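Local coordinates for 2',5'-phosphodiesterase 12 (PDB 4Z0V), which belongs to the endonuclease/exonuclease/phosphatase family and joins a DNase I-like domain, modelled with bound magnesium, to an N-terminal domain of the E-set clan, at residues P68-A71 against D72-L75; V120-D123 against A124-R127; L159-R162 against Q163-Q167. One frame throughout, in Å; residues are numbered along the deposited sequence.

Contact 1 of 3, residues P68-A71 against D72-L75; sequences PSNA and DIGL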
loop_
_atom_site.group_PDB
_atom_site.type_symbol
_atom_site.label_atom_id
_atom_site.label_comp_id
_atom_site.label_asym_id
_atom_site.label_seq_id
_atom_site.Cartn_x
_atom_site.Cartn_y
_atom_site.Cartn_z
ATOM N N PRO A 68 -17.462 8.898 -13.621
ATOM C CA PRO A 68 -18.014 9.724 -14.714
ATOM C C PRO A 68 -17.636 9.190 -16.079
ATOM O O PRO A 68 -16.593 8.548 -16.222
ATOM C CB PRO A 68 -17.372 11.106 -14.493
ATOM C CG PRO A 68 -16.769 11.065 -13.131
ATOM C CD PRO A 68 -16.459 9.644 -12.836
ATOM N N SER A 69 -18.472 9.456 -17.071
ATOM C CA SER A 69 -18.165 9.042 -18.446
ATOM C C SER A 69 -17.529 10.231 -19.175
ATOM O O SER A 69 -17.495 11.333 -18.619
ATOM C CB SER A 69 -19.445 8.605 -19.149
ATOM O OG SER A 69 -20.260 9.734 -19.397
ATOM N N ASN A 70 -17.121 10.052 -20.452
ATOM C CA ASN A 70 -16.608 11.165 -21.241
ATOM C C ASN A 70 -17.719 12.168 -21.534
ATOM O O ASN A 70 -17.433 13.350 -21.647
ATOM C CB ASN A 70 -15.961 10.672 -22.544
ATOM C CG ASN A 70 -14.639 9.980 -22.343
ATOM O OD1 ASN A 70 -13.997 10.092 -21.293
ATOM N ND2 ASN A 70 -14.204 9.235 -23.351
ATOM N N ALA A 71 -18.989 11.721 -21.534
ATOM C CA ALA A 71 -20.138 12.594 -21.751
ATOM C C ALA A 71 -20.341 13.573 -20.584
ATOM O O ALA A 71 -21.032 14.576 -20.743
ATOM C CB ALA A 71 -21.398 11.765 -21.946
ATOM N N ASP A 72 -19.774 13.266 -19.409
ATOM C CA ASP A 72 -19.924 14.114 -18.225
ATOM C C ASP A 72 -18.872 15.219 -18.175
ATOM O O ASP A 72 -18.942 16.043 -17.276
ATOM C CB ASP A 72 -19.805 13.274 -16.931
ATOM C CG ASP A 72 -20.846 12.193 -16.748
ATOM O OD1 ASP A 72 -21.981 12.359 -17.260
ATOM O OD2 ASP A 72 -20.556 11.216 -16.033
ATOM N N ILE A 73 -17.847 15.199 -19.062
ATOM C CA ILE A 73 -16.794 16.232 -19.030
ATOM C C ILE A 73 -17.459 17.608 -19.166
ATOM O O ILE A 73 -18.332 17.769 -20.006
ATOM C CB ILE A 73 -15.712 15.993 -20.125
ATOM C CG1 ILE A 73 -14.854 14.755 -19.769
ATOM C CG2 ILE A 73 -14.816 17.240 -20.316
ATOM C CD1 ILE A 73 -14.004 14.193 -20.944
ATOM N N GLY A 74 -17.086 18.549 -18.303
ATOM C CA GLY A 74 -17.673 19.890 -18.311
ATOM C C GLY A 74 -18.874 20.056 -17.393
ATOM O O GLY A 74 -19.413 21.155 -17.287
ATOM N N LEU A 75 -19.330 18.967 -16.741
ATOM C CA LEU A 75 -20.463 19.010 -15.807
ATOM C C LEU A 75 -19.993 18.867 -14.348
ATOM O O LEU A 75 -19.053 18.116 -14.076
ATOM C CB LEU A 75 -21.468 17.869 -16.086
ATOM C CG LEU A 75 -22.042 17.722 -17.506
ATOM C CD1 LEU A 75 -22.961 16.471 -17.578
ATOM C CD2 LEU A 75 -22.892 18.947 -17.896
HETATM O O HOH W 1 -23.511 13.212 -19.538
#

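Contact 2 of 3, residues V120-D123 against A124-R127; sequences VTED and ALIR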
loop_
_atom_site.group_PDB
_atom_site.type_symbol
_atom_site.label_atom_id
_atom_site.label_comp_id
_atom_site.label_asym_id
_atom_site.label_seq_id
_atom_site.Cartn_x
_atom_site.Cartn_y
_atom_site.Cartn_z
ATOM N N VAL A 120 -13.335 -9.958 -7.801
ATOM C CA VAL A 120 -12.898 -10.386 -6.467
ATOM C C VAL A 120 -12.686 -11.901 -6.558
ATOM O O VAL A 120 -13.493 -12.593 -7.191
ATOM C CB VAL A 120 -13.903 -9.980 -5.366
ATOM C CG1 VAL A 120 -13.526 -10.608 -4.033
ATOM C CG2 VAL A 120 -13.989 -8.459 -5.254
ATOM N N THR A 121 -11.573 -12.387 -6.001
ATOM C CA THR A 121 -11.199 -13.792 -6.094
ATOM C C THR A 121 -12.026 -14.688 -5.200
ATOM O O THR A 121 -12.548 -14.287 -4.157
ATOM C CB THR A 121 -9.701 -14.000 -5.829
ATOM O OG1 THR A 121 -9.348 -13.557 -4.522
ATOM C CG2 THR A 121 -8.820 -13.334 -6.869
ATOM N N GLU A 122 -12.058 -15.970 -5.579
ATOM C CA GLU A 122 -12.722 -17.025 -4.825
ATOM C C GLU A 122 -12.073 -17.196 -3.430
ATOM O O GLU A 122 -10.920 -16.781 -3.206
ATOM C CB GLU A 122 -12.668 -18.361 -5.621
ATOM C CG GLU A 122 -11.266 -18.889 -5.878
ATOM C CD GLU A 122 -11.172 -20.271 -6.501
ATOM O OE1 GLU A 122 -11.726 -21.223 -5.906
ATOM O OE2 GLU A 122 -10.479 -20.419 -7.536
ATOM N N ASP A 123 -12.803 -17.839 -2.510
ATOM C CA ASP A 123 -12.414 -18.071 -1.105
ATOM C C ASP A 123 -11.039 -18.751 -0.915
ATOM O O ASP A 123 -10.369 -18.531 0.107
ATOM C CB ASP A 123 -13.489 -18.928 -0.404
ATOM C CG ASP A 123 -14.907 -18.349 -0.440
ATOM O OD1 ASP A 123 -15.084 -17.213 -0.965
ATOM O OD2 ASP A 123 -15.846 -19.042 0.021
ATOM N N ALA A 124 -10.620 -19.589 -1.873
ATOM C CA ALA A 124 -9.348 -20.300 -1.769
ATOM C C ALA A 124 -8.151 -19.387 -2.045
ATOM O O ALA A 124 -7.021 -19.798 -1.781
ATOM C CB ALA A 124 -9.323 -21.476 -2.744
ATOM N N LEU A 125 -8.385 -18.176 -2.601
ATOM C CA LEU A 125 -7.303 -17.268 -2.982
ATOM C C LEU A 125 -7.194 -16.036 -2.089
ATOM O O LEU A 125 -8.149 -15.650 -1.402
ATOM C CB LEU A 125 -7.459 -16.783 -4.441
ATOM C CG LEU A 125 -7.580 -17.851 -5.544
ATOM C CD1 LEU A 125 -7.757 -17.193 -6.920
ATOM C CD2 LEU A 125 -6.385 -18.766 -5.550
ATOM N N ILE A 126 -5.998 -15.432 -2.121
ATOM C CA ILE A 126 -5.703 -14.174 -1.463
ATOM C C ILE A 126 -5.015 -13.309 -2.489
ATOM O O ILE A 126 -3.828 -13.533 -2.768
ATOM C CB ILE A 126 -4.843 -14.293 -0.167
ATOM C CG1 ILE A 126 -5.364 -15.378 0.810
ATOM C CG2 ILE A 126 -4.701 -12.893 0.519
ATOM C CD1 ILE A 126 -4.293 -15.704 1.955
ATOM N N ARG A 127 -5.725 -12.340 -3.064
ATOM C CA ARG A 127 -5.063 -11.403 -3.970
ATOM C C ARG A 127 -4.308 -10.384 -3.097
ATOM O O ARG A 127 -4.921 -9.638 -2.332
ATOM C CB ARG A 127 -6.053 -10.708 -4.910
ATOM C CG ARG A 127 -5.346 -9.718 -5.837
ATOM C CD ARG A 127 -6.226 -9.276 -6.974
ATOM N NE ARG A 127 -6.441 -10.379 -7.917
ATOM C CZ ARG A 127 -7.555 -10.585 -8.610
ATOM N NH1 ARG A 127 -8.582 -9.745 -8.499
ATOM N NH2 ARG A 127 -7.656 -11.635 -9.414
HETATM O O HOH W 2 -12.543 -21.158 -3.397
HETATM O O HOH W 3 -8.853 -16.498 1.260
#

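Contact 3 of 3, residues L159-R162 against Q163-Q167; sequences LDYR and QNLIQ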
loop_
_atom_site.group_PDB
_atom_site.type_symbol
_atom_site.label_atom_id
_atom_site.label_comp_id
_atom_site.label_asym_id
_atom_site.label_seq_id
_atom_site.Cartn_x
_atom_site.Cartn_y
_atom_site.Cartn_z
ATOM N N LEU A 159 -0.514 15.967 -5.517
ATOM C CA LEU A 159 -1.218 14.951 -4.749
ATOM C C LEU A 159 -2.612 14.585 -5.291
ATOM O O LEU A 159 -2.895 13.388 -5.425
ATOM C CB LEU A 159 -1.318 15.317 -3.252
ATOM C CG LEU A 159 -1.780 14.149 -2.326
ATOM C CD1 LEU A 159 -0.948 12.863 -2.553
ATOM C CD2 LEU A 159 -1.736 14.556 -0.875
ATOM N N ASP A 160 -3.453 15.569 -5.598
ATOM C CA ASP A 160 -4.817 15.323 -6.062
ATOM C C ASP A 160 -4.839 14.489 -7.366
ATOM O O ASP A 160 -5.641 13.560 -7.472
ATOM C CB ASP A 160 -5.594 16.638 -6.239
ATOM C CG ASP A 160 -5.968 17.337 -4.930
ATOM O OD1 ASP A 160 -6.244 16.629 -3.927
ATOM O OD2 ASP A 160 -6.023 18.589 -4.918
ATOM N N TYR A 161 -3.914 14.763 -8.307
ATOM C CA TYR A 161 -3.823 13.991 -9.540
ATOM C C TYR A 161 -3.405 12.530 -9.237
ATOM O O TYR A 161 -4.069 11.565 -9.666
ATOM C CB TYR A 161 -2.815 14.649 -10.511
ATOM C CG TYR A 161 -2.744 13.940 -11.846
ATOM C CD1 TYR A 161 -1.819 12.921 -12.071
ATOM C CD2 TYR A 161 -3.600 14.288 -12.887
ATOM C CE1 TYR A 161 -1.740 12.274 -13.308
ATOM C CE2 TYR A 161 -3.510 13.668 -14.138
ATOM C CZ TYR A 161 -2.563 12.677 -14.349
ATOM O OH TYR A 161 -2.486 12.070 -15.586
ATOM N N ARG A 162 -2.263 12.369 -8.550
ATOM C CA ARG A 162 -1.738 11.032 -8.214
ATOM C C ARG A 162 -2.761 10.202 -7.413
ATOM O O ARG A 162 -2.870 9.002 -7.651
ATOM C CB ARG A 162 -0.428 11.150 -7.446
ATOM C CG ARG A 162 0.674 11.693 -8.346
ATOM C CD ARG A 162 2.089 11.385 -7.862
ATOM N NE ARG A 162 2.312 11.911 -6.524
ATOM C CZ ARG A 162 2.519 11.173 -5.442
ATOM N NH1 ARG A 162 2.734 11.752 -4.272
ATOM N NH2 ARG A 162 2.516 9.843 -5.524
ATOM N N GLN A 163 -3.488 10.823 -6.477
ATOM C CA GLN A 163 -4.485 10.080 -5.688
ATOM C C GLN A 163 -5.592 9.579 -6.549
ATOM O O GLN A 163 -6.057 8.459 -6.325
ATOM C CB GLN A 163 -5.059 10.889 -4.519
ATOM C CG GLN A 163 -4.066 11.055 -3.386
ATOM C CD GLN A 163 -3.332 9.793 -3.002
ATOM O OE1 GLN A 163 -2.097 9.745 -3.014
ATOM N NE2 GLN A 163 -4.061 8.750 -2.634
ATOM N N ASN A 164 -6.017 10.360 -7.554
ATOM C CA ASN A 164 -7.064 9.839 -8.438
ATOM C C ASN A 164 -6.610 8.540 -9.131
ATOM O O ASN A 164 -7.346 7.544 -9.161
ATOM C CB ASN A 164 -7.450 10.880 -9.462
ATOM C CG ASN A 164 -8.879 11.309 -9.338
ATOM O OD1 ASN A 164 -9.703 11.025 -10.203
ATOM N ND2 ASN A 164 -9.211 11.975 -8.250
ATOM N N LEU A 165 -5.370 8.546 -9.633
ATOM C CA LEU A 165 -4.821 7.371 -10.299
ATOM C C LEU A 165 -4.648 6.219 -9.339
ATOM O O LEU A 165 -4.983 5.097 -9.695
ATOM C CB LEU A 165 -3.473 7.715 -10.955
ATOM C CG LEU A 165 -3.528 8.230 -12.391
ATOM C CD1 LEU A 165 -4.320 9.532 -12.487
ATOM C CD2 LEU A 165 -2.116 8.470 -12.909
ATOM N N ILE A 166 -4.169 6.492 -8.118
ATOM C CA ILE A 166 -3.923 5.449 -7.093
ATOM C C ILE A 166 -5.260 4.840 -6.670
ATOM O O ILE A 166 -5.362 3.635 -6.509
ATOM C CB ILE A 166 -3.129 6.030 -5.887
ATOM C CG1 ILE A 166 -1.634 6.261 -6.275
ATOM C CG2 ILE A 166 -3.218 5.104 -4.644
ATOM C CD1 ILE A 166 -0.893 7.331 -5.379
ATOM N N GLN A 167 -6.296 5.660 -6.550
ATOM C CA GLN A 167 -7.614 5.148 -6.210
ATOM C C GLN A 167 -8.125 4.232 -7.310
ATOM O O GLN A 167 -8.574 3.123 -7.020
ATOM C CB GLN A 167 -8.603 6.306 -5.980
ATOM C CG GLN A 167 -8.394 7.011 -4.626
ATOM C CD GLN A 167 -9.419 8.135 -4.473
ATOM O OE1 GLN A 167 -9.881 8.718 -5.444
ATOM N NE2 GLN A 167 -9.814 8.457 -3.254
HETATM O O HOH W 4 -8.229 13.593 -6.168
#

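Contact 1 of 3, residues P68-A71 against D72-L75
A short 3-10 turn running straight into a type II beta turn forms this part of the N-terminal domain, and Ser69 and Asp72 close the first of the two turns. The backbone N of Ser69 donates to Asp72 OD2 at 2.9 Å, approaching from well above the carboxylate plane. In return, Asp72 N reaches back to Ser69 O over 3.1 Å, so the two residues hold each other through both backbone and side chain. With CG beside its own backbone N (chi1 -62°), Asp72 turns its carboxylate back toward the N-H of Ser69, where OD2 also lies against Pro68 CB at 3.5 Å. The carboxylate thus receives the N-H of the residue three places earlier, at the start of the 3-10 turn, and Ser69 OG makes a weak bond to Ala71 N. The loop carrying these turns joins strands 56-58 and 77-82 of the four-stranded antiparallel sheet. Tyr66 OH gives OD2 a second hydrogen bond, while a water donates to OD1 and, weakly, to Ala71 O. One residue further along, Ile73 N bonds to Asn70 O at 3.2 Å, and the side chains of Asn70 and Ile73 run side by side in the same direction, with OD1 of Asn70 4.1 Å from CD1 of Ile73. Gly74 occupies the third position of the type II turn with a positive phi of 92°, and Leu75 N closes that turn on Asp72 O at 3.0 Å.

Contact 2 of 3, residues V120-D123 against A124-R127
Thr121 has OG1 between its backbone N and carbonyl carbon (chi1 60°), which leaves CG2 on the side facing Arg127; the arginine starts out extended and bends at chi3 (-70°) to bring its guanidinium alongside. The methyl lies over one face of that flat group, displaced toward its rim, with CG2 of Thr121 3.3 Å from NH2 of Arg127 and 3.5 Å from its CZ. Leu125 meets the same threonine at about a right angle, its CB 3.7 Å from Thr121 OG1 and its CD1 3.9 Å from Thr121 CB. Next to the threonine, CG of Glu122 packs 3.8 Å from CG of Leu125, the two side chains crossing at a slant. Leu125 N donates to Glu122 O at 3.0 Å, closing the type I turn from Glu122 to Leu125. Two waters brace this turn: one donates to Glu122 OE1 and accepts from Ala124 N at 2.9 Å, and another donates to both Asp123 O and Leu125 O. Lys221 NZ hydrogen-bonds to the carbonyl oxygens of Thr121, Glu122 and Leu125, so a single ammonium group draws both arms of the bend together. The Arg127 guanidinium forms a salt bridge through NE to Asp436, and its NH1 bonds to the carbonyls of Lys119, Tyr173 and Asn174; these partners fix the rotation of the guanidinium whose face the methyl meets. The turn leads into strand 125-132, an inner strand of the six-stranded mixed sheet of the DNase I-like fold, lying between parallel strand 177-184 and antiparallel strand 433-439.

Contact 3 of 3, residues L159-R162 against Q163-Q167
Leu159 and Gln163 touch one turn apart at the start of helix 159-172 of the DNase I-like domain, where CD1 of Leu159 comes to 3.4 Å from OE1 of Gln163. The glutamine is bent at chi2 (-46°), which folds its amide back toward the leucine; its CG lies 3.7 Å from CD1 of Leu159. Tyr161 and Leu165 form the next such pair: CD1 of Leu165 sits over one face of the ring in a CH-pi contact, 4.2 Å from the centroid and 22° off the ring normal, while its CD2 lies 3.8 Å from CE1 of Tyr161. In the third pair the isoleucine packs against backbone, CG1 of Ile166 lying 3.3 Å from Arg162 O. Regular helical bonds run beneath all three, from Gln163 N to Leu159 O, Leu165 N to Tyr161 O and Ile166 N to Arg162 O. Asp160 O takes Asn164 N in the same way and is also bound by a water, 2.9 Å away, that accepts from Asn164 ND2.

Further out, helix 185-198 packs on the side carrying Leu159, Gln163 and Ile166, through Val187 against the first two and through Leu192 against Ile166; its Ser191 OG accepts from Gln163 NE2. Tyr161 OH bonds to Val424 O. The buried Arg162 side chain, about 9 Å from a bound magnesium ion, donates to backbone carbonyls: NE to Leu157 O, NH1 to Leu134 O, and NH2 to both Ile133 O and Pro427 O.

How the contacts relate
The three contacts follow one another along the chain without overlapping. Contact 1 belongs to the N-terminal domain, whereas contacts 2 and 3 belong to the DNase I-like part: contact 2 leads into strand 125-132, and contact 3 lies on helix 159-172, in the connection from that strand to its parallel neighbour 177-184. Their centres are 26 Å apart. Contacts 1 and 3 come nearer, with about 7 Å between nearest atoms, and the loop around residues 19-23 bridges them: Gly22 bonds to Pro68, while Met20 and Phe23 touch the helix. The N-terminal domain thus packs beside helix 159-172, and contact 2 lies 34 Å from contact 1, centre to centre.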